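Local coordinates for monosaccharide ABC transporter substrate-binding protein, CUT2 family (Acidothermus cellulolyticus, PDB 4RU1) that binds myo-inositol in the cleft between its two lobes and probably hands it to an ABC transporter for uptake, at residues K64-I69 / I91-Q96; G101-A106 / L266-G271; S160-V165 / I204-P209; T188-K193 / Q212-A217; E239-Q244 / S290-V295. All blocks are in the same frame, centred on the assembly; numbering follows the deposited sequence. Where two conformers were deposited one is given.

Interactions 1 and 2 belong to one lobe of this type I periplasmic-binding-protein fold, their centres about 17 Å apart; interactions 3, 4 and 5 belong to the other. Of the five, interaction 3 is the one that touches the ligand: Arg161 and Leu206 both hydrogen-bond the inositol, alongside residues of both lobes. Interaction 4 lies behind it, centre to centre about 15 Å away, and the two meet where Thr205 CG2 packs 3.8 Å from Ala214 CB. From interaction 4 the packing runs on to interaction 5, with a probable hydrogen bond of 2.8 Å between Gln212 NE2 and Glu239 OE1. Interactions 1 and 5, on opposite sides of the molecule, have centres about 40 Å apart.

Interaction 1 (K64-I69 / I91-Q96); sequences KEAVLI and IPAIKQ
Ala93 and Ile69 meet across two helices that run almost exactly parallel, their axes 8.9 Å apart at an angle of 2°, and together they supply most of the buried surface. The methyl of Ala93 points at the other helix and settles between Ala66 and Ile69: its CB lies 3.9 Å from the backbone O of Ala66 and 4.1 Å from Ile69 CB. Ile69 uses its two branches for different partners. CG2, held anti to the backbone N by a chi1 of -62° for CG1, comes up to the carbonyl O of Ala93 at 3.7 Å. The longer branch turns the other way and brings CD1 to 3.9 Å from Ile94 CG1, where the two isoleucines pass at a slant. No hydrogen bond joins the segments; they meet through apolar packing, and the small side chains of Ala66 and Ala93 let their CA atoms come within 5.8 Å. Ile69 and Ile94 both rest on Val82, in the strand 79-82 that links the two helices. Trimming Ile69 to an alanine would probably open a gap beside Ala93 and Ile94 and uncover part of Val82 beneath. Consecutive helices lying side by side on one face of a parallel sheet are the mark of the repeated beta-alpha-beta crossovers that build this lobe.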
# COMPACT_ATOMS: atom_id res chain seq x y z
N LYS A 64 15.54 6.65 -9.13
CA LYS A 64 15.23 5.94 -10.39
C LYS A 64 13.69 6.11 -10.74
O LYS A 64 13.28 6.20 -11.88
CB LYS A 64 15.66 4.52 -10.36
CG LYS A 64 17.19 4.40 -10.42
CD LYS A 64 17.63 3.01 -10.70
CE LYS A 64 19.11 3.10 -11.12
NZ LYS A 64 19.47 1.77 -11.61
N GLU A 65 12.82 6.08 -9.74
CA GLU A 65 11.41 6.38 -10.01
C GLU A 65 11.20 7.80 -10.57
O GLU A 65 10.38 8.00 -11.42
CB GLU A 65 10.55 6.16 -8.76
CG GLU A 65 9.03 6.24 -9.06
CD GLU A 65 8.14 6.13 -7.86
OE1 GLU A 65 8.57 5.95 -6.70
OE2 GLU A 65 6.90 6.33 -8.11
N ALA A 66 11.96 8.78 -10.07
CA ALA A 66 11.93 10.11 -10.64
C ALA A 66 12.23 10.04 -12.12
O ALA A 66 11.63 10.74 -12.91
CB ALA A 66 12.94 10.99 -9.93
N VAL A 67 13.29 9.33 -12.48
CA VAL A 67 13.70 9.22 -13.87
C VAL A 67 12.58 8.60 -14.70
O VAL A 67 12.34 8.99 -15.81
CB VAL A 67 15.00 8.42 -13.95
CG1 VAL A 67 15.42 8.15 -15.38
CG2 VAL A 67 16.12 9.20 -13.27
N LEU A 68 11.90 7.58 -14.17
CA LEU A 68 10.73 6.99 -14.86
C LEU A 68 9.65 8.07 -15.14
O LEU A 68 9.01 7.95 -16.15
CB LEU A 68 10.16 5.80 -14.07
CG LEU A 68 11.03 4.57 -13.84
CD1 LEU A 68 10.26 3.66 -12.96
CD2 LEU A 68 11.46 3.89 -15.13
N ILE A 69 9.42 9.03 -14.25
CA ILE A 69 8.43 10.12 -14.48
C ILE A 69 8.89 10.93 -15.67
O ILE A 69 8.07 11.19 -16.56
CB ILE A 69 8.21 11.02 -13.26
CG1 ILE A 69 7.64 10.19 -12.11
CG2 ILE A 69 7.24 12.13 -13.58
CD1 ILE A 69 7.74 10.81 -10.73
N ILE A 91 8.76 14.82 -5.85
CA ILE A 91 7.99 16.06 -6.10
C ILE A 91 8.49 16.94 -7.25
O ILE A 91 7.72 17.32 -8.11
CB ILE A 91 7.71 16.90 -4.83
CG1 ILE A 91 6.89 16.08 -3.79
CG2 ILE A 91 6.94 18.15 -5.16
CD1 ILE A 91 5.52 15.66 -4.20
N PRO A 92 9.82 17.15 -7.32
CA PRO A 92 10.31 18.00 -8.44
C PRO A 92 9.96 17.40 -9.82
O PRO A 92 9.50 18.14 -10.69
CB PRO A 92 11.82 17.97 -8.20
CG PRO A 92 12.05 17.61 -6.77
CD PRO A 92 10.91 16.64 -6.47
N ALA A 93 10.11 16.08 -10.00
CA ALA A 93 9.77 15.47 -11.28
C ALA A 93 8.27 15.52 -11.52
O ALA A 93 7.81 15.70 -12.64
CB ALA A 93 10.26 14.02 -11.36
N ILE A 94 7.48 15.40 -10.47
CA ILE A 94 6.04 15.50 -10.66
C ILE A 94 5.66 16.93 -11.11
O ILE A 94 4.92 17.08 -12.09
CB ILE A 94 5.21 15.00 -9.43
CG1 ILE A 94 5.48 13.52 -9.12
CG2 ILE A 94 3.75 15.28 -9.66
CD1 ILE A 94 5.06 13.02 -7.78
N LYS A 95 6.26 17.93 -10.43
CA LYS A 95 6.03 19.33 -10.85
C LYS A 95 6.43 19.56 -12.27
O LYS A 95 5.73 20.25 -13.01
CB LYS A 95 6.80 20.27 -9.97
CG LYS A 95 6.17 20.32 -8.59
CD LYS A 95 6.94 21.31 -7.73
CE LYS A 95 6.28 21.53 -6.37
NZ LYS A 95 7.18 22.13 -5.33
N GLN A 96 7.52 18.95 -12.70
CA GLN A 96 7.91 19.08 -14.09
C GLN A 96 6.88 18.48 -15.02
O GLN A 96 6.58 19.04 -16.07
CB GLN A 96 9.30 18.48 -14.33
CG GLN A 96 10.43 19.33 -13.79
CD GLN A 96 11.77 18.61 -13.78
OE1 GLN A 96 11.98 17.63 -14.50
NE2 GLN A 96 12.69 19.10 -12.97

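Interaction 2 (G101-A106 / L266-G271); sequences GIPVVA and LYITNG
A chi1 of -174° points the Tyr267 ring away from its own backbone N and out from helix 253-270 toward Pro103, while Ile268, its chi1 at -70°, stretches its CG1 branch to the same proline from the next position. The contact is helix-on-sheet packing in one lobe of a type I periplasmic-binding-protein fold. Helix 253-270 follows strand 248-250 of the other lobe's sheet, yet here it packs beside strand 104-107 of this one. Pro103 stands just before that strand and is the centre of the contact, which buries a modest 97 Å². Its backbone is hydrogen-bonded to Ile80 in the sheet, and its closed ring offers a rigid apolar surface to the helix. Leu264, one turn earlier on the helix, and Leu120 in a neighbouring loop also touch Pro103, and Leu120 touches the tyrosine as well. Farther along the strand Val105 packs on Ser263 and Leu264, which carries the helix-on-sheet packing onward. Gly101, two residues before Pro103, closes helix 87-99 in a Schellman motif. No hydrogen bond crosses between the segments. Pro103 CG is 4.3 Å from Ile268 CG1, and Pro103 CB sits equally near two atoms of the tyrosine ring, 4.0 Å from both Tyr267 CD2 and Tyr267 CE2.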
# COMPACT_ATOMS: atom_id res chain seq x y z
N GLY A 101 2.17 20.06 -19.02
CA GLY A 101 0.79 19.87 -19.49
C GLY A 101 0.22 18.46 -19.41
O GLY A 101 -0.81 18.18 -20.05
N ILE A 102 0.94 17.55 -18.76
CA ILE A 102 0.45 16.18 -18.63
C ILE A 102 -0.28 16.04 -17.32
O ILE A 102 0.25 16.41 -16.31
CB ILE A 102 1.59 15.14 -18.69
CG1 ILE A 102 2.33 15.29 -20.05
CG2 ILE A 102 1.07 13.75 -18.43
CD1 ILE A 102 3.65 14.54 -20.11
N PRO A 103 -1.57 15.60 -17.35
CA PRO A 103 -2.30 15.45 -16.09
C PRO A 103 -1.75 14.30 -15.25
O PRO A 103 -1.42 13.22 -15.81
CB PRO A 103 -3.70 15.13 -16.55
CG PRO A 103 -3.56 14.47 -17.83
CD PRO A 103 -2.41 15.21 -18.49
N VAL A 104 -1.62 14.54 -13.95
CA VAL A 104 -1.15 13.48 -13.06
C VAL A 104 -2.15 13.22 -11.94
O VAL A 104 -2.83 14.13 -11.42
CB VAL A 104 0.21 13.80 -12.45
CG1 VAL A 104 0.08 15.05 -11.65
CG2 VAL A 104 0.70 12.66 -11.60
N VAL A 105 -2.25 11.94 -11.65
CA VAL A 105 -3.00 11.42 -10.51
C VAL A 105 -2.02 10.66 -9.65
O VAL A 105 -1.17 9.95 -10.19
CB VAL A 105 -4.20 10.59 -10.92
CG1 VAL A 105 -4.88 9.87 -9.74
CG2 VAL A 105 -5.23 11.53 -11.59
N ALA A 106 -2.11 10.85 -8.32
CA ALA A 106 -1.24 10.15 -7.36
C ALA A 106 -2.03 9.05 -6.68
O ALA A 106 -3.27 9.11 -6.64
CB ALA A 106 -0.57 11.08 -6.39
N LEU A 266 -11.78 10.10 -17.09
CA LEU A 266 -12.78 11.12 -16.85
C LEU A 266 -12.28 12.56 -16.99
O LEU A 266 -12.94 13.46 -17.56
CB LEU A 266 -13.35 10.94 -15.41
CG LEU A 266 -14.43 9.92 -15.13
CD1 LEU A 266 -14.58 9.69 -13.62
CD2 LEU A 266 -15.76 10.43 -15.72
N TYR A 267 -11.08 12.82 -16.52
CA TYR A 267 -10.49 14.15 -16.66
C TYR A 267 -10.25 14.50 -18.13
O TYR A 267 -10.52 15.61 -18.55
CB TYR A 267 -9.16 14.27 -15.90
CG TYR A 267 -8.62 15.66 -15.92
CD1 TYR A 267 -9.14 16.64 -15.09
CD2 TYR A 267 -7.56 15.98 -16.72
CE1 TYR A 267 -8.63 17.94 -15.08
CE2 TYR A 267 -7.03 17.29 -16.72
CZ TYR A 267 -7.58 18.26 -15.90
OH TYR A 267 -7.04 19.58 -15.86
N ILE A 268 -9.62 13.58 -18.86
CA ILE A 268 -9.20 13.87 -20.23
C ILE A 268 -10.44 13.98 -21.11
O ILE A 268 -10.52 14.89 -21.97
CB ILE A 268 -8.21 12.79 -20.72
CG1 ILE A 268 -6.87 12.87 -20.03
CG2 ILE A 268 -8.00 12.85 -22.24
CD1 ILE A 268 -6.09 11.57 -20.12
N THR A 269 -11.43 13.15 -20.91
CA THR A 269 -12.60 13.16 -21.82
C THR A 269 -13.65 14.23 -21.45
O THR A 269 -14.34 14.68 -22.31
CB THR A 269 -13.26 11.79 -21.87
OG1 THR A 269 -13.70 11.46 -20.56
CG2 THR A 269 -12.31 10.75 -22.30
N ASN A 270 -13.81 14.54 -20.17
CA ASN A 270 -14.89 15.44 -19.71
C ASN A 270 -14.48 16.48 -18.69
O ASN A 270 -15.33 17.23 -18.18
CB ASN A 270 -16.13 14.64 -19.24
CG ASN A 270 -17.43 15.42 -19.37
OD1 ASN A 270 -17.68 16.07 -20.34
ND2 ASN A 270 -18.21 15.43 -18.33
N GLY A 271 -13.18 16.64 -18.41
CA GLY A 271 -12.63 17.65 -17.49
C GLY A 271 -12.98 17.40 -16.02
O GLY A 271 -12.79 18.28 -15.13

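Interaction 3 (S160-V165 / I204-P209); sequences SRCNGV and ITLGAP. With INS (1,2,3,4,5,6-hexahydroxy-cyclohexane), chain M.
This is a buried contact that forms one wall of the inositol pocket, where helix 156-168 meets the loop between strand 202-205 and helix 208-220. Arg161 and Leu206 run past each other in opposite directions, Arg161 CD lying 4.2 Å from Leu206 CD2. The arginine chain is extended from CG to NE and carries the guanidinium out to the ligand. There two N-H groups converge on one oxygen: NH1 reaches inositol O1 at 2.8 Å and NH2 reaches it at 2.9 Å, with N-H...O angles of 149° and 143°. O1 lies at the edge of the guanidinium, in its plane, and so does Leu206 O. That carbonyl accepts a hydrogen bond from the adjacent hydroxyl, inositol O2, at 2.7 Å. Behind the polar end the packing is apolar: Cys162 SG touches Leu206 CD1 at 3.8 Å, and Val165 faces Ile204 farther from the ligand. Cys162 can form a disulfide with Cys148, but does not here. A salt bridge from NE to Glu127 helps fix the rotation of the guanidinium. A leucine in place of Arg161 has neither N-H donor nor charge, and would probably leave inositol O1 more weakly held and Glu127 without this salt bridge. Serving one hydroxyl with donors and its neighbour with an acceptor is consistent with a site that recognises a polyol by its pattern of hydroxyls.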
# COMPACT_ATOMS: atom_id res chain seq x y z
N SER A 160 3.94 6.36 8.25
CA SER A 160 2.69 6.91 8.78
C SER A 160 1.93 5.84 9.52
O SER A 160 1.26 6.15 10.52
CB SER A 160 1.87 7.44 7.60
OG SER A 160 2.45 8.60 7.07
N ARG A 161 1.90 4.61 9.00
CA ARG A 161 1.18 3.55 9.66
C ARG A 161 1.72 3.29 11.07
O ARG A 161 0.95 3.27 12.04
CB ARG A 161 1.26 2.23 8.84
CG ARG A 161 0.53 2.24 7.53
CD ARG A 161 0.67 0.93 6.76
NE ARG A 161 -0.10 1.00 5.51
CZ ARG A 161 0.05 0.15 4.51
NH1 ARG A 161 0.84 -0.91 4.58
NH2 ARG A 161 -0.70 0.29 3.47
N CYS A 162 3.03 3.18 11.14
CA CYS A 162 3.67 2.94 12.46
C CYS A 162 3.53 4.15 13.37
O CYS A 162 3.22 3.99 14.61
CB CYS A 162 5.09 2.53 12.28
SG CYS A 162 5.20 0.99 11.36
N ASN A 163 3.71 5.34 12.84
CA ASN A 163 3.51 6.52 13.74
C ASN A 163 2.04 6.52 14.27
O ASN A 163 1.80 6.89 15.41
CB ASN A 163 3.88 7.78 13.03
CG ASN A 163 3.56 8.99 13.81
OD1 ASN A 163 2.63 9.68 13.48
ND2 ASN A 163 4.30 9.25 14.88
N GLY A 164 1.10 6.16 13.41
CA GLY A 164 -0.28 6.20 13.86
C GLY A 164 -0.51 5.21 14.95
O GLY A 164 -1.20 5.56 15.96
N VAL A 165 0.02 3.98 14.84
CA VAL A 165 -0.13 2.96 15.89
C VAL A 165 0.46 3.52 17.22
O VAL A 165 -0.14 3.33 18.28
CB VAL A 165 0.62 1.69 15.51
CG1 VAL A 165 0.72 0.74 16.68
CG2 VAL A 165 -0.07 1.00 14.39
N ILE A 204 2.42 -6.44 14.19
CA ILE A 204 1.68 -5.87 13.03
C ILE A 204 2.60 -5.72 11.85
O ILE A 204 3.64 -5.03 11.94
CB ILE A 204 1.07 -4.50 13.35
CG1 ILE A 204 0.10 -4.62 14.49
CG2 ILE A 204 0.35 -3.93 12.11
CD1 ILE A 204 -0.54 -3.30 14.90
N THR A 205 2.29 -6.50 10.79
CA THR A 205 3.02 -6.46 9.55
C THR A 205 2.35 -5.49 8.58
O THR A 205 1.13 -5.27 8.67
CB THR A 205 3.19 -7.86 8.93
OG1 THR A 205 1.91 -8.43 8.68
CG2 THR A 205 4.05 -8.69 9.81
N LEU A 206 3.16 -4.86 7.70
CA LEU A 206 2.70 -3.80 6.79
C LEU A 206 2.43 -4.28 5.34
O LEU A 206 2.18 -3.47 4.41
CB LEU A 206 3.58 -2.60 6.80
CG LEU A 206 3.85 -2.02 8.15
CD1 LEU A 206 4.64 -0.71 8.04
CD2 LEU A 206 2.71 -1.87 9.09
N GLY A 207 2.47 -5.60 5.14
CA GLY A 207 2.05 -6.23 3.92
C GLY A 207 1.77 -7.69 4.13
O GLY A 207 2.35 -8.32 5.07
N ALA A 208 0.94 -8.22 3.28
CA ALA A 208 0.53 -9.64 3.40
C ALA A 208 1.67 -10.67 3.23
O ALA A 208 1.70 -11.66 3.95
CB ALA A 208 -0.62 -9.92 2.43
N PRO A 209 2.62 -10.43 2.32
CA PRO A 209 3.75 -11.35 2.25
C PRO A 209 4.54 -11.37 3.53
O PRO A 209 4.98 -12.44 3.99
CB PRO A 209 4.54 -10.84 1.07
CG PRO A 209 3.54 -10.16 0.22
CD PRO A 209 2.62 -9.50 1.18
C1 INS M . 1.36 -1.91 0.89
C2 INS M . 2.53 -2.87 1.02
C3 INS M . 3.46 -2.69 -0.18
C4 INS M . 3.85 -1.25 -0.42
C5 INS M . 2.66 -0.37 -0.61
C6 INS M . 1.68 -0.46 0.53
O1 INS M . 0.47 -1.97 2.02
O2 INS M . 3.26 -2.44 2.18
O3 INS M . 4.63 -3.47 0.12
O4 INS M . 4.73 -1.15 -1.57
O5 INS M . 3.02 1.03 -0.71
O6 INS M . 0.48 0.31 0.26

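Interaction 4 (T188-K193 / Q212-A217); sequences TTIAAK and QLAIQA
Neighbouring helices of successive beta-alpha-beta crossovers, 183-196 and 208-220, pack here in the lobe with the mixed sheet, strand 202-205 lying between them in sequence. Their axes approach to 8.5 Å and cross at -44°. The contact is built from one isoleucine and three alanines, and its closest point is between Ala191 and Ala217, whose CA atoms are just 4.5 Å apart; the small methyls at that spot are in keeping with so close an approach of the backbones. Ala217 points its methyl into the other helix. That CB meets Ile190 CG2 at 3.6 Å and the backbone N of Ala191, also at 3.6 Å, so it is pressed against both side chain and main chain. Ile190 has CG1 beside its backbone N (chi1 -63°), which turns CG2 to Ala217 and sends the longer branch toward the preceding turn of helix 208-220. Its CD1 ends 4.1 Å from Ala214 CB. Ile190 also rests on Val149 of strand 145-150, so it links the helix pair to the sheet beneath. Beyond these two segments, Leu213 extends the helix pairing onto Gln183 and Val186. No hydrogen bond crosses between the two segments. The methyl of Ala191 completes the close approach from its own side, its CB 3.8 Å from Ala217 O.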
# COMPACT_ATOMS: atom_id res chain seq x y z
N THR A 188 13.96 -14.87 9.90
CA THR A 188 14.88 -15.05 11.02
C THR A 188 14.99 -13.81 11.90
O THR A 188 15.09 -13.96 13.10
CB THR A 188 16.24 -15.49 10.52
OG1 THR A 188 16.74 -14.55 9.59
CG2 THR A 188 16.17 -16.92 9.87
N THR A 189 14.85 -12.63 11.31
CA THR A 189 14.99 -11.39 12.05
C THR A 189 13.77 -11.28 12.94
O THR A 189 13.87 -10.80 14.06
CB THR A 189 15.14 -10.23 11.08
OG1 THR A 189 16.38 -10.36 10.37
CG2 THR A 189 15.14 -8.85 11.72
N ILE A 190 12.58 -11.52 12.40
CA ILE A 190 11.41 -11.45 13.28
C ILE A 190 11.49 -12.48 14.38
O ILE A 190 11.12 -12.21 15.51
CB ILE A 190 10.07 -11.60 12.50
CG1 ILE A 190 9.92 -10.44 11.53
CG2 ILE A 190 8.83 -11.67 13.41
CD1 ILE A 190 8.79 -10.60 10.49
N ALA A 191 11.86 -13.73 14.06
CA ALA A 191 11.91 -14.74 15.14
C ALA A 191 12.88 -14.37 16.25
O ALA A 191 12.57 -14.59 17.42
CB ALA A 191 12.39 -16.05 14.54
N ALA A 192 14.03 -13.86 15.89
CA ALA A 192 15.06 -13.42 16.84
C ALA A 192 14.52 -12.33 17.77
O ALA A 192 14.67 -12.41 18.98
CB ALA A 192 16.33 -13.01 16.09
N LYS A 193 13.83 -11.34 17.22
CA LYS A 193 13.30 -10.26 18.00
C LYS A 193 12.27 -10.81 18.98
O LYS A 193 12.26 -10.44 20.14
CB LYS A 193 12.70 -9.18 17.08
CG LYS A 193 12.04 -8.07 17.86
CD LYS A 193 13.04 -7.00 18.32
CE LYS A 193 12.85 -6.64 19.79
NZ LYS A 193 13.34 -7.67 20.74
N GLN A 212 2.99 -13.50 6.21
CA GLN A 212 3.26 -14.93 6.12
C GLN A 212 4.50 -15.31 6.86
O GLN A 212 4.53 -16.30 7.57
CB GLN A 212 3.35 -15.40 4.66
CG GLN A 212 2.23 -15.02 3.77
CD GLN A 212 0.92 -15.42 4.37
OE1 GLN A 212 0.78 -16.59 4.74
NE2 GLN A 212 -0.08 -14.47 4.47
N LEU A 213 5.54 -14.50 6.72
CA LEU A 213 6.83 -14.72 7.33
C LEU A 213 6.73 -14.58 8.86
O LEU A 213 7.39 -15.26 9.59
CB LEU A 213 7.83 -13.69 6.76
CG LEU A 213 8.04 -13.89 5.27
CD1 LEU A 213 8.77 -12.70 4.61
CD2 LEU A 213 8.80 -15.21 4.93
N ALA A 214 5.90 -13.65 9.32
CA ALA A 214 5.73 -13.42 10.71
C ALA A 214 5.02 -14.61 11.39
O ALA A 214 5.37 -15.00 12.52
CB ALA A 214 4.99 -12.15 10.98
N ILE A 215 4.04 -15.19 10.70
CA ILE A 215 3.29 -16.32 11.26
C ILE A 215 4.31 -17.46 11.47
O ILE A 215 4.30 -18.14 12.49
CB ILE A 215 2.18 -16.78 10.31
CG1 ILE A 215 1.07 -15.72 10.24
CG2 ILE A 215 1.58 -18.15 10.73
CD1 ILE A 215 0.18 -15.90 9.03
N GLN A 216 5.19 -17.65 10.50
CA GLN A 216 6.17 -18.69 10.60
C GLN A 216 7.24 -18.40 11.67
O GLN A 216 7.61 -19.29 12.49
CB GLN A 216 6.88 -18.93 9.28
CG GLN A 216 6.02 -19.55 8.20
CD GLN A 216 5.23 -20.76 8.73
OE1 GLN A 216 4.01 -20.76 8.77
NE2 GLN A 216 5.95 -21.79 9.14
N ALA A 217 7.64 -17.12 11.75
CA ALA A 217 8.58 -16.63 12.79
C ALA A 217 8.08 -16.79 14.20
O ALA A 217 8.85 -17.21 15.06
CB ALA A 217 8.89 -15.17 12.54

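Interaction 5 (E239-Q244 / S290-V295); sequences EIENGQ and SNVAAV
Ile240 and Val292 form the close, buried half of this contact, and Glu241 forms its open side. The two apolar side chains slide past each other in opposite directions with their branches paired: Ile240 CG2 lies 4.0 Å from Val292 CG1, and Ile240 CD1 lies 4.0 Å from Val292 CG2. Val292 has CG1 between its backbone N and carbonyl carbon (chi1 63°), and this turns both methyls to the isoleucine. Phe232 backs Ile240, and Val287 of strand 285-287 backs Val292, so the pair belongs to the core of the lobe with the mixed sheet, tying helix 236-241 to the segment leading into helix 293-300. The helix of Ile240 is closed by a Schellman motif, with Gly243 taking positive phi and the bonds back into the last turn weak, and Asn242 adds an Asx turn: its OD1 accepts from Gln244 N at 3.1 Å, with an N-H...O angle of 153°. The Asn242 amide also gives its ND2 to Gln244 OE1 at 3.2 Å, lying above the Gln244 side-chain carbonyl plane, 39° out of it, which joins the two side chains around the turn. On the solvent side Glu241 crosses over the valine at a slant. Its aliphatic CG rests 4.0 Å from Val292 CG1, while the chain continues extended and carries the carboxylate onward from an exposed residue.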
# COMPACT_ATOMS: atom_id res chain seq x y z
N GLU A 239 -6.12 -17.67 6.91
CA GLU A 239 -5.42 -17.27 8.11
C GLU A 239 -6.30 -16.54 9.11
O GLU A 239 -6.18 -16.74 10.32
CB GLU A 239 -4.13 -16.48 7.76
CG GLU A 239 -3.13 -17.43 7.17
CD GLU A 239 -2.05 -16.78 6.37
OE1 GLU A 239 -2.09 -15.56 6.03
OE2 GLU A 239 -1.14 -17.52 5.99
N ILE A 240 -7.18 -15.68 8.65
CA ILE A 240 -8.17 -15.06 9.54
C ILE A 240 -9.18 -16.10 10.07
O ILE A 240 -9.44 -16.18 11.23
CB ILE A 240 -8.94 -13.94 8.79
CG1 ILE A 240 -8.00 -12.75 8.48
CG2 ILE A 240 -10.09 -13.40 9.56
CD1 ILE A 240 -8.52 -11.77 7.45
N GLU A 241 -9.68 -16.94 9.19
CA GLU A 241 -10.61 -18.02 9.60
C GLU A 241 -10.06 -18.97 10.69
O GLU A 241 -10.76 -19.30 11.66
CB GLU A 241 -11.00 -18.83 8.34
CG GLU A 241 -11.85 -18.08 7.29
CD GLU A 241 -11.71 -18.60 5.85
OE1 GLU A 241 -11.34 -19.78 5.67
OE2 GLU A 241 -11.97 -17.81 4.90
N ASN A 242 -8.80 -19.39 10.55
CA ASN A 242 -8.17 -20.33 11.49
C ASN A 242 -7.43 -19.67 12.69
O ASN A 242 -6.82 -20.37 13.51
CB ASN A 242 -7.27 -21.34 10.77
CG ASN A 242 -6.07 -20.71 10.10
OD1 ASN A 242 -5.60 -19.63 10.48
ND2 ASN A 242 -5.56 -21.37 9.08
N GLY A 243 -7.49 -18.34 12.79
CA GLY A 243 -6.88 -17.67 13.93
C GLY A 243 -5.37 -17.35 13.79
O GLY A 243 -4.80 -16.83 14.76
N GLN A 244 -4.75 -17.62 12.65
CA GLN A 244 -3.35 -17.30 12.42
C GLN A 244 -3.15 -15.79 12.33
O GLN A 244 -2.05 -15.33 12.57
CB GLN A 244 -2.80 -18.00 11.21
CG GLN A 244 -2.47 -19.50 11.47
CD GLN A 244 -1.88 -20.18 10.25
OE1 GLN A 244 -2.53 -20.27 9.21
NE2 GLN A 244 -0.66 -20.65 10.38
N SER A 290 -15.62 -12.12 11.45
CA SER A 290 -17.02 -11.77 11.24
C SER A 290 -17.40 -11.39 9.79
O SER A 290 -18.57 -11.50 9.39
CB SER A 290 -17.40 -10.65 12.24
OG SER A 290 -17.10 -9.34 11.75
N ASN A 291 -16.44 -10.93 9.00
CA ASN A 291 -16.74 -10.46 7.65
C ASN A 291 -15.82 -10.96 6.51
O ASN A 291 -15.91 -10.53 5.34
CB ASN A 291 -16.80 -8.93 7.64
CG ASN A 291 -15.50 -8.28 8.13
OD1 ASN A 291 -14.50 -8.95 8.25
ND2 ASN A 291 -15.57 -7.04 8.50
N VAL A 292 -14.91 -11.85 6.84
CA VAL A 292 -13.97 -12.37 5.87
C VAL A 292 -14.58 -13.18 4.73
O VAL A 292 -14.07 -13.14 3.63
CB VAL A 292 -12.79 -13.10 6.55
CG1 VAL A 292 -13.25 -14.33 7.34
CG2 VAL A 292 -11.65 -13.40 5.56
N ALA A 293 -15.66 -13.89 5.02
CA ALA A 293 -16.35 -14.67 3.98
C ALA A 293 -16.70 -13.89 2.70
O ALA A 293 -16.58 -14.42 1.58
CB ALA A 293 -17.58 -15.38 4.55
N ALA A 294 -17.09 -12.63 2.88
CA ALA A 294 -17.41 -11.73 1.78
C ALA A 294 -16.20 -11.44 0.86
O ALA A 294 -16.38 -11.21 -0.33
CB ALA A 294 -17.96 -10.42 2.32
N VAL A 295 -14.99 -11.51 1.39
CA VAL A 295 -13.80 -11.19 0.62
C VAL A 295 -12.97 -12.40 0.15
O VAL A 295 -12.21 -12.32 -0.80
CB VAL A 295 -12.93 -10.07 1.28
CG1 VAL A 295 -12.20 -10.58 2.51
CG2 VAL A 295 -11.99 -9.42 0.27